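Local coordinates for protein yahD a copper inducible hydrolase (Lactococcus lactis subsp. lactis, PDB 3OG9) that is a copper-inducible protein of the alpha/beta hydrolase class, probably with hydrolase activity, and binds D-malate in a pocket, at residues 57-60 with 61-65; 68-71 with 72-76; 91-94 with 95-98. All coordinates share one frame; numbering follows the deposited sequence.

Contact 1 of 3, residues 57-60 with 61-65; sequences VNRY and FKLRG. With MLT (D-malate), chain C.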
loop_
_atom_site.group_PDB
_atom_site.type_symbol
_atom_site.label_atom_id
_atom_site.label_comp_id
_atom_site.label_asym_id
_atom_site.label_seq_id
_atom_site.Cartn_x
_atom_site.Cartn_y
_atom_site.Cartn_z
ATOM N N VAL A 57 4.908 6.559 -17.466
ATOM C CA VAL A 57 5.138 5.732 -16.252
ATOM C C VAL A 57 3.998 5.910 -15.234
ATOM O O VAL A 57 3.859 6.974 -14.677
ATOM C CB VAL A 57 6.480 6.115 -15.598
ATOM C CG1 VAL A 57 6.751 5.247 -14.436
ATOM C CG2 VAL A 57 7.643 5.997 -16.626
ATOM N N ASN A 58 3.176 4.892 -15.002
ATOM C CA ASN A 58 2.059 5.029 -14.054
ATOM C C ASN A 58 2.581 5.211 -12.632
ATOM O O ASN A 58 3.491 4.493 -12.232
ATOM C CB ASN A 58 1.144 3.790 -14.107
ATOM C CG ASN A 58 0.423 3.647 -15.424
ATOM O OD1 ASN A 58 0.202 4.632 -16.137
ATOM N ND2 ASN A 58 0.001 2.428 -15.736
ATOM N N ARG A 59 1.997 6.147 -11.885
ATOM C CA ARG A 59 2.371 6.420 -10.475
ATOM C C ARG A 59 1.166 6.987 -9.737
ATOM O O ARG A 59 0.227 7.484 -10.367
ATOM C CB ARG A 59 3.495 7.473 -10.382
ATOM C CG ARG A 59 4.911 6.995 -10.667
ATOM C CD ARG A 59 5.911 8.147 -10.462
ATOM N NE ARG A 59 5.702 8.728 -9.146
ATOM C CZ ARG A 59 6.253 8.271 -8.021
ATOM N NH1 ARG A 59 7.096 7.252 -8.046
ATOM N NH2 ARG A 59 5.956 8.838 -6.863
ATOM N N TYR A 60 1.210 6.961 -8.405
ATOM C CA TYR A 60 0.135 7.560 -7.597
ATOM C C TYR A 60 0.299 9.033 -7.279
ATOM O O TYR A 60 -0.679 9.697 -6.941
ATOM C CB TYR A 60 -0.080 6.776 -6.306
ATOM C CG TYR A 60 -0.731 5.461 -6.586
ATOM C CD1 TYR A 60 -2.115 5.367 -6.764
ATOM C CD2 TYR A 60 0.060 4.300 -6.763
ATOM C CE1 TYR A 60 -2.705 4.142 -7.074
ATOM C CE2 TYR A 60 -0.538 3.072 -7.063
ATOM C CZ TYR A 60 -1.901 3.001 -7.198
ATOM O OH TYR A 60 -2.483 1.787 -7.506
ATOM N N PHE A 61 1.512 9.559 -7.377
ATOM C CA PHE A 61 1.751 10.990 -7.077
ATOM C C PHE A 61 3.053 11.408 -7.737
ATOM O O PHE A 61 3.845 10.563 -8.150
ATOM C CB PHE A 61 1.753 11.269 -5.539
ATOM C CG PHE A 61 2.906 10.649 -4.823
ATOM C CD1 PHE A 61 4.132 11.318 -4.740
ATOM C CD2 PHE A 61 2.804 9.368 -4.306
ATOM C CE1 PHE A 61 5.235 10.736 -4.122
ATOM C CE2 PHE A 61 3.923 8.765 -3.674
ATOM C CZ PHE A 61 5.142 9.468 -3.571
ATOM N N LYS A 62 3.238 12.710 -7.899
ATOM C CA LYS A 62 4.362 13.231 -8.692
ATOM C C LYS A 62 5.673 13.222 -7.918
ATOM O O LYS A 62 5.678 13.307 -6.681
ATOM C CB LYS A 62 4.053 14.664 -9.119
ATOM C CG LYS A 62 2.978 14.747 -10.183
ATOM C CD LYS A 62 2.450 16.181 -10.313
ATOM C CE LYS A 62 3.192 16.966 -11.374
ATOM N NZ LYS A 62 4.566 17.375 -10.987
ATOM N N LEU A 63 6.777 13.129 -8.663
ATOM C CA LEU A 63 8.122 13.325 -8.162
ATOM C C LEU A 63 8.533 14.746 -8.502
ATOM O O LEU A 63 7.831 15.424 -9.278
ATOM C CB LEU A 63 9.107 12.359 -8.842
ATOM C CG LEU A 63 8.855 10.876 -8.469
ATOM C CD1 LEU A 63 9.808 9.955 -9.210
ATOM C CD2 LEU A 63 8.926 10.644 -6.933
ATOM N N ARG A 64 9.679 15.168 -7.967
ATOM C CA ARG A 64 10.155 16.553 -8.141
ATOM C C ARG A 64 11.107 16.895 -9.333
ATOM O O ARG A 64 11.533 18.031 -9.447
ATOM C CB ARG A 64 10.591 17.184 -6.788
ATOM C CG ARG A 64 9.458 17.350 -5.763
ATOM C CD ARG A 64 9.883 18.406 -4.720
ATOM N NE ARG A 64 9.072 18.364 -3.490
ATOM C CZ ARG A 64 7.904 18.973 -3.341
ATOM N NH1 ARG A 64 7.371 19.660 -4.354
ATOM N NH2 ARG A 64 7.257 18.885 -2.161
ATOM N N GLY A 65 11.499 16.006 -10.252
ATOM C CA GLY A 65 12.740 15.255 -10.377
ATOM C C GLY A 65 14.097 15.662 -9.861
ATOM O O GLY A 65 14.977 16.296 -10.537
HETATM C C1 MLT C . 7.711 6.309 -4.423
HETATM O O1 MLT C . 7.601 7.185 -5.324
HETATM O O2 MLT C . 6.699 5.906 -3.801
HETATM C C2 MLT C . 9.072 5.753 -4.066
HETATM O O3 MLT C . 10.108 6.381 -4.800
HETATM C C3 MLT C . 9.126 4.235 -4.243
HETATM C C4 MLT C . 9.013 3.793 -5.683
HETATM O O4 MLT C . 9.685 2.798 -6.029
HETATM O O5 MLT C . 8.276 4.348 -6.541
#
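Arg59 reaches forward along its own loop, and its NE and NH2 both donate hydrogen bonds to the backbone oxygen of Phe61. Arg59 NE lies 2.8 Å from Phe61 O, almost in line with the C=O bond. Arg59 NH2 is 3.0 Å from Phe61 O, above the carbonyl plane. The bend of the arginine chain at chi3 (52°) turns the guanidinium into this position. Arg59 NH1 and NH2 each donate to D-malate O1 at 2.8 Å, a fork on one carboxylate oxygen. The two acceptors fix the rotation of the guanidinium. Arg59 NH2 also points into one face of the Phe61 ring, a cation-pi contact, with Arg59 CZ 4.8 Å from the Phe61 ring centroid. Leu63 lies over one face of the guanidinium, while malate and Phe61 O lie at its edge. Thr25 and Asn111 also touch the Arg59 side chain. Arg59 and Phe61 line the D-malate pocket, where Thr25, Asn111 and Asn114 also bond the ligand. Further out, Asn111 OD1 accepts from Tyr60 N, and Tyr60 OH bonds to Ile48 O. The two segments run between strand 45-48 and helix 76-97. Phe61 packs on Ser78 and Leu79 of that helix, and on Val115 of helix 111-121.

Contact 2 of 3, residues 68-71 with 72-76; sequences GFTK and ENFDL. With MLT (D-malate), chain C.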
loop_
_atom_site.group_PDB
_atom_site.type_symbol
_atom_site.label_atom_id
_atom_site.label_comp_id
_atom_site.label_asym_id
_atom_site.label_seq_id
_atom_site.Cartn_x
_atom_site.Cartn_y
_atom_site.Cartn_z
ATOM N N GLY A 68 18.238 11.971 -7.484
ATOM C CA GLY A 68 19.316 11.691 -6.516
ATOM C C GLY A 68 18.886 11.650 -5.041
ATOM O O GLY A 68 19.711 11.330 -4.164
ATOM N N PHE A 69 17.620 11.993 -4.767
ATOM C CA PHE A 69 17.112 12.179 -3.407
ATOM C C PHE A 69 15.968 11.196 -3.134
ATOM O O PHE A 69 15.363 10.666 -4.054
ATOM C CB PHE A 69 16.656 13.636 -3.178
ATOM C CG PHE A 69 17.799 14.627 -3.216
ATOM C CD1 PHE A 69 18.373 15.097 -2.021
ATOM C CD2 PHE A 69 18.355 15.042 -4.447
ATOM C CE1 PHE A 69 19.471 15.991 -2.049
ATOM C CE2 PHE A 69 19.440 15.916 -4.476
ATOM C CZ PHE A 69 19.991 16.397 -3.267
ATOM N N THR A 70 15.699 10.985 -1.858
ATOM C CA THR A 70 14.595 10.160 -1.389
ATOM C C THR A 70 13.407 11.080 -1.046
ATOM O O THR A 70 12.729 11.477 -1.954
ATOM C CB THR A 70 15.068 9.229 -0.257
ATOM O OG1 THR A 70 16.039 8.314 -0.826
ATOM C CG2 THR A 70 13.901 8.440 0.302
ATOM N N LYS A 71 13.230 11.513 0.207
ATOM C CA LYS A 71 12.024 12.294 0.572
ATOM C C LYS A 71 11.909 13.640 -0.142
ATOM O O LYS A 71 10.808 14.090 -0.407
ATOM C CB LYS A 71 11.879 12.475 2.107
ATOM C CG LYS A 71 11.330 11.211 2.810
ATOM C CD LYS A 71 10.866 11.486 4.215
ATOM C CE LYS A 71 11.959 11.302 5.217
ATOM N NZ LYS A 71 11.615 12.097 6.401
ATOM N N GLU A 72 13.045 14.276 -0.444
ATOM C CA GLU A 72 13.042 15.542 -1.178
ATOM C C GLU A 72 12.465 15.417 -2.593
ATOM O O GLU A 72 12.052 16.425 -3.169
ATOM C CB GLU A 72 14.454 16.183 -1.260
ATOM C CG GLU A 72 15.042 16.598 0.115
ATOM C CD GLU A 72 15.687 15.424 0.882
ATOM O OE1 GLU A 72 15.744 14.293 0.332
ATOM O OE2 GLU A 72 16.147 15.633 2.045
ATOM N N ASN A 73 12.448 14.213 -3.152
ATOM C CA ASN A 73 11.853 14.023 -4.482
ATOM C C ASN A 73 10.341 13.802 -4.491
ATOM O O ASN A 73 9.744 13.733 -5.554
ATOM C CB ASN A 73 12.536 12.858 -5.232
ATOM C CG ASN A 73 12.403 12.983 -6.747
ATOM O OD1 ASN A 73 12.166 14.068 -7.275
ATOM N ND2 ASN A 73 12.548 11.873 -7.448
ATOM N N PHE A 74 9.712 13.692 -3.318
ATOM C CA PHE A 74 8.270 13.394 -3.276
ATOM C C PHE A 74 7.503 14.709 -3.230
ATOM O O PHE A 74 7.694 15.523 -2.307
ATOM C CB PHE A 74 7.931 12.500 -2.078
ATOM C CG PHE A 74 8.746 11.225 -2.002
ATOM C CD1 PHE A 74 9.084 10.519 -3.157
ATOM C CD2 PHE A 74 9.085 10.672 -0.757
ATOM C CE1 PHE A 74 9.827 9.316 -3.074
ATOM C CE2 PHE A 74 9.825 9.480 -0.666
ATOM C CZ PHE A 74 10.204 8.798 -1.823
ATOM N N ASP A 75 6.655 14.929 -4.227
ATOM C CA ASP A 75 5.791 16.123 -4.255
ATOM C C ASP A 75 4.599 15.968 -3.279
ATOM O O ASP A 75 3.581 15.302 -3.562
ATOM C CB ASP A 75 5.367 16.420 -5.690
ATOM C CG ASP A 75 4.482 17.649 -5.814
ATOM O OD1 ASP A 75 3.948 18.113 -4.786
ATOM O OD2 ASP A 75 4.306 18.125 -6.963
ATOM N N LEU A 76 4.749 16.571 -2.108
ATOM C CA LEU A 76 3.783 16.412 -1.038
ATOM C C LEU A 76 2.437 17.058 -1.330
ATOM O O LEU A 76 1.406 16.564 -0.855
ATOM C CB LEU A 76 4.362 16.901 0.296
ATOM C CG LEU A 76 5.669 16.206 0.713
ATOM C CD1 LEU A 76 6.144 16.739 2.053
ATOM C CD2 LEU A 76 5.569 14.668 0.719
HETATM C C1 MLT C . 7.711 6.309 -4.423
HETATM O O1 MLT C . 7.601 7.185 -5.324
HETATM O O2 MLT C . 6.699 5.906 -3.801
HETATM C C2 MLT C . 9.072 5.753 -4.066
HETATM O O3 MLT C . 10.108 6.381 -4.800
HETATM C C3 MLT C . 9.126 4.235 -4.243
HETATM C C4 MLT C . 9.013 3.793 -5.683
HETATM O O4 MLT C . 9.685 2.798 -6.029
HETATM O O5 MLT C . 8.276 4.348 -6.541
HETATM O O HOH W 1 13.334 9.583 -5.806
HETATM O O HOH W 2 17.382 12.137 0.310
#
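With chi1 at -54°, the ring of Phe74 folds back over the turn, so that Thr70 O lies above the centre of one ring face. Thr70 O is 3.7 Å from Phe74 CZ. Lys71 also packs against the ring, Phe74 CD2 lying 3.6 Å from Lys71 CA. Glu72 is bent at chi2 (82°), which turns its carboxylate back to Phe69. Glu72 OE1 sits at the edge of the Phe69 ring, 3.6 Å from Phe69 CD1, with ring and carboxylate planes steeply inclined. A water joins Glu72 OE1 to Thr70 N. A second water links Phe69 O with Asn73 ND2, while Asn73 OD1 accepts from the backbone N of Arg64 and Leu66. Asn73 thus ties the turn to an earlier part of the same loop. The backbone closes with two bonds of i to i+3 type: Asn73 N to Thr70 O, 3.0 Å, and Phe74 N to Lys71 O, 3.1 Å. The end of Lys71 is held elsewhere, by Gln137 OE1. At its edge the Phe74 ring meets the ligand, with Phe74 CE1 3.4 Å from D-malate O3. Asp75 then caps helix 76-97 as its N-cap, accepting from Ser78 N. The arrangement is a short 3-10 turn leading into a capped helix, and it supplies one aromatic wall of the malate pocket of this alpha/beta hydrolase.

Contact 3 of 3, residues 91-94 with 95-98; sequences SLLA and EKHD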
loop_
_atom_site.group_PDB
_atom_site.type_symbol
_atom_site.label_atom_id
_atom_site.label_comp_id
_atom_site.label_asym_id
_atom_site.label_seq_id
_atom_site.Cartn_x
_atom_site.Cartn_y
_atom_site.Cartn_z
ATOM N N SER A 91 -14.117 4.864 -1.642
ATOM C CA SER A 91 -15.451 4.912 -1.052
ATOM C C SER A 91 -16.515 4.771 -2.134
ATOM O O SER A 91 -17.527 4.067 -1.942
ATOM C CB SER A 91 -15.634 6.212 -0.306
ATOM O OG SER A 91 -15.001 6.164 0.962
ATOM N N LEU A 92 -16.280 5.414 -3.280
ATOM C CA LEU A 92 -17.261 5.380 -4.390
ATOM C C LEU A 92 -17.364 3.996 -5.031
ATOM O O LEU A 92 -18.478 3.501 -5.371
ATOM C CB LEU A 92 -16.897 6.455 -5.417
ATOM C CG LEU A 92 -17.638 6.659 -6.733
ATOM C CD1 LEU A 92 -17.813 8.169 -7.017
ATOM C CD2 LEU A 92 -16.865 6.040 -7.846
ATOM N N LEU A 93 -16.220 3.346 -5.204
ATOM C CA LEU A 93 -16.229 2.016 -5.829
ATOM C C LEU A 93 -16.663 0.959 -4.854
ATOM O O LEU A 93 -17.231 -0.070 -5.262
ATOM C CB LEU A 93 -14.866 1.686 -6.442
ATOM C CG LEU A 93 -14.488 2.602 -7.617
ATOM C CD1 LEU A 93 -13.056 2.330 -8.120
ATOM C CD2 LEU A 93 -15.505 2.521 -8.766
ATOM N N ALA A 94 -16.417 1.192 -3.566
ATOM C CA ALA A 94 -16.915 0.243 -2.522
ATOM C C ALA A 94 -18.444 0.284 -2.483
ATOM O O ALA A 94 -19.114 -0.737 -2.359
ATOM C CB ALA A 94 -16.334 0.560 -1.170
ATOM N N GLU A 95 -18.974 1.495 -2.608
ATOM C CA GLU A 95 -20.385 1.744 -2.834
ATOM C C GLU A 95 -20.945 0.957 -4.030
ATOM O O GLU A 95 -21.878 0.142 -3.881
ATOM C CB GLU A 95 -20.550 3.240 -3.087
ATOM C CG GLU A 95 -21.185 3.931 -1.975
ATOM C CD GLU A 95 -22.637 3.529 -1.918
ATOM O OE1 GLU A 95 -23.034 2.837 -0.937
ATOM O OE2 GLU A 95 -23.357 3.884 -2.886
ATOM N N LYS A 96 -20.368 1.201 -5.201
ATOM C CA LYS A 96 -20.756 0.534 -6.452
ATOM C C LYS A 96 -20.693 -0.990 -6.365
ATOM O O LYS A 96 -21.540 -1.679 -6.946
ATOM C CB LYS A 96 -19.881 1.057 -7.607
ATOM C CG LYS A 96 -20.117 0.456 -9.019
ATOM C CD LYS A 96 -19.281 1.240 -10.060
ATOM C CE LYS A 96 -19.172 0.549 -11.434
ATOM N NZ LYS A 96 -18.152 1.258 -12.307
ATOM N N HIS A 97 -19.694 -1.532 -5.666
ATOM C CA HIS A 97 -19.506 -2.983 -5.655
ATOM C C HIS A 97 -19.890 -3.652 -4.323
ATOM O O HIS A 97 -19.580 -4.819 -4.098
ATOM C CB HIS A 97 -18.088 -3.371 -6.145
ATOM C CG HIS A 97 -17.810 -2.943 -7.552
ATOM N ND1 HIS A 97 -18.525 -3.422 -8.632
ATOM C CD2 HIS A 97 -16.930 -2.047 -8.055
ATOM C CE1 HIS A 97 -18.094 -2.844 -9.740
ATOM N NE2 HIS A 97 -17.135 -1.996 -9.417
ATOM N N ASP A 98 -20.566 -2.908 -3.453
ATOM C CA ASP A 98 -20.989 -3.422 -2.136
ATOM C C ASP A 98 -19.881 -3.982 -1.272
ATOM O O ASP A 98 -20.021 -5.065 -0.708
ATOM C CB ASP A 98 -22.065 -4.498 -2.290
ATOM C CG ASP A 98 -23.423 -3.909 -2.300
ATOM O OD1 ASP A 98 -23.897 -3.533 -1.191
ATOM O OD2 ASP A 98 -23.994 -3.791 -3.406
#
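Ser91 begins the contact with its carbonyl, which accepts from Glu95 N at 3.0 Å. Glu95 CB lies 3.1 Å from Leu92 O and also close to Ser91 O. Leu92 repeats the i to i+4 pattern, with Leu92 O 3.0 Å from Lys96 N in a nearly straight N-H...O bond (168°). Leu93 O takes the next bond, from His97 N at 2.9 Å, and this one is more bent (141°). The imidazole of His97 also leans toward that carbonyl, with His97 CD2 3.4 Å from Leu93 O. The side chain of Leu93 runs beside that of Lys96, both pointing the same way, and Leu93 CD2 meets Lys96 CD at 4.2 Å. With CG anti to the backbone N (chi1 179°), the extended Lys96 chain leaves beside Leu93, and its CG lies over a face of the His97 ring. Beyond Ala94 the helix closes in a Schellman motif, in which Asp98 takes positive phi. Asp98 N makes a weak bond to Glu95 O. Tyr7 OH, on strand 7-10, is the shared polar partner of Lys96 NZ and His97 NE2, and the ring of His97 stacks with Phe9 of the same strand. Leu93 packs on Leu46 and Ile48 of strand 45-48, and Ala94 on Leu99 and Val101 of the following loop. The C-terminal end of helix 76-97 is thereby held against this margin of the sheet.

The contacts follow one another along the chain. Contacts 1 and 2 lie in the loop between strand 45-48 and helix 76-97, and contact 3 closes that helix. The centres of contacts 1 and 2 are about 10 Å apart. They touch directly: Lys62 O is 3.1 Å from Asp75 N, a probable hydrogen bond, and Arg64 CD packs on Glu72 O. Both also meet the same D-malate, so two separate parts of this loop line the pocket. Contact 3 is about 26 Å from contact 1 and 33 Å from contact 2, centre to centre. Helix 76-97 therefore spans from the ligand site to the sheet margin at strand 7-10.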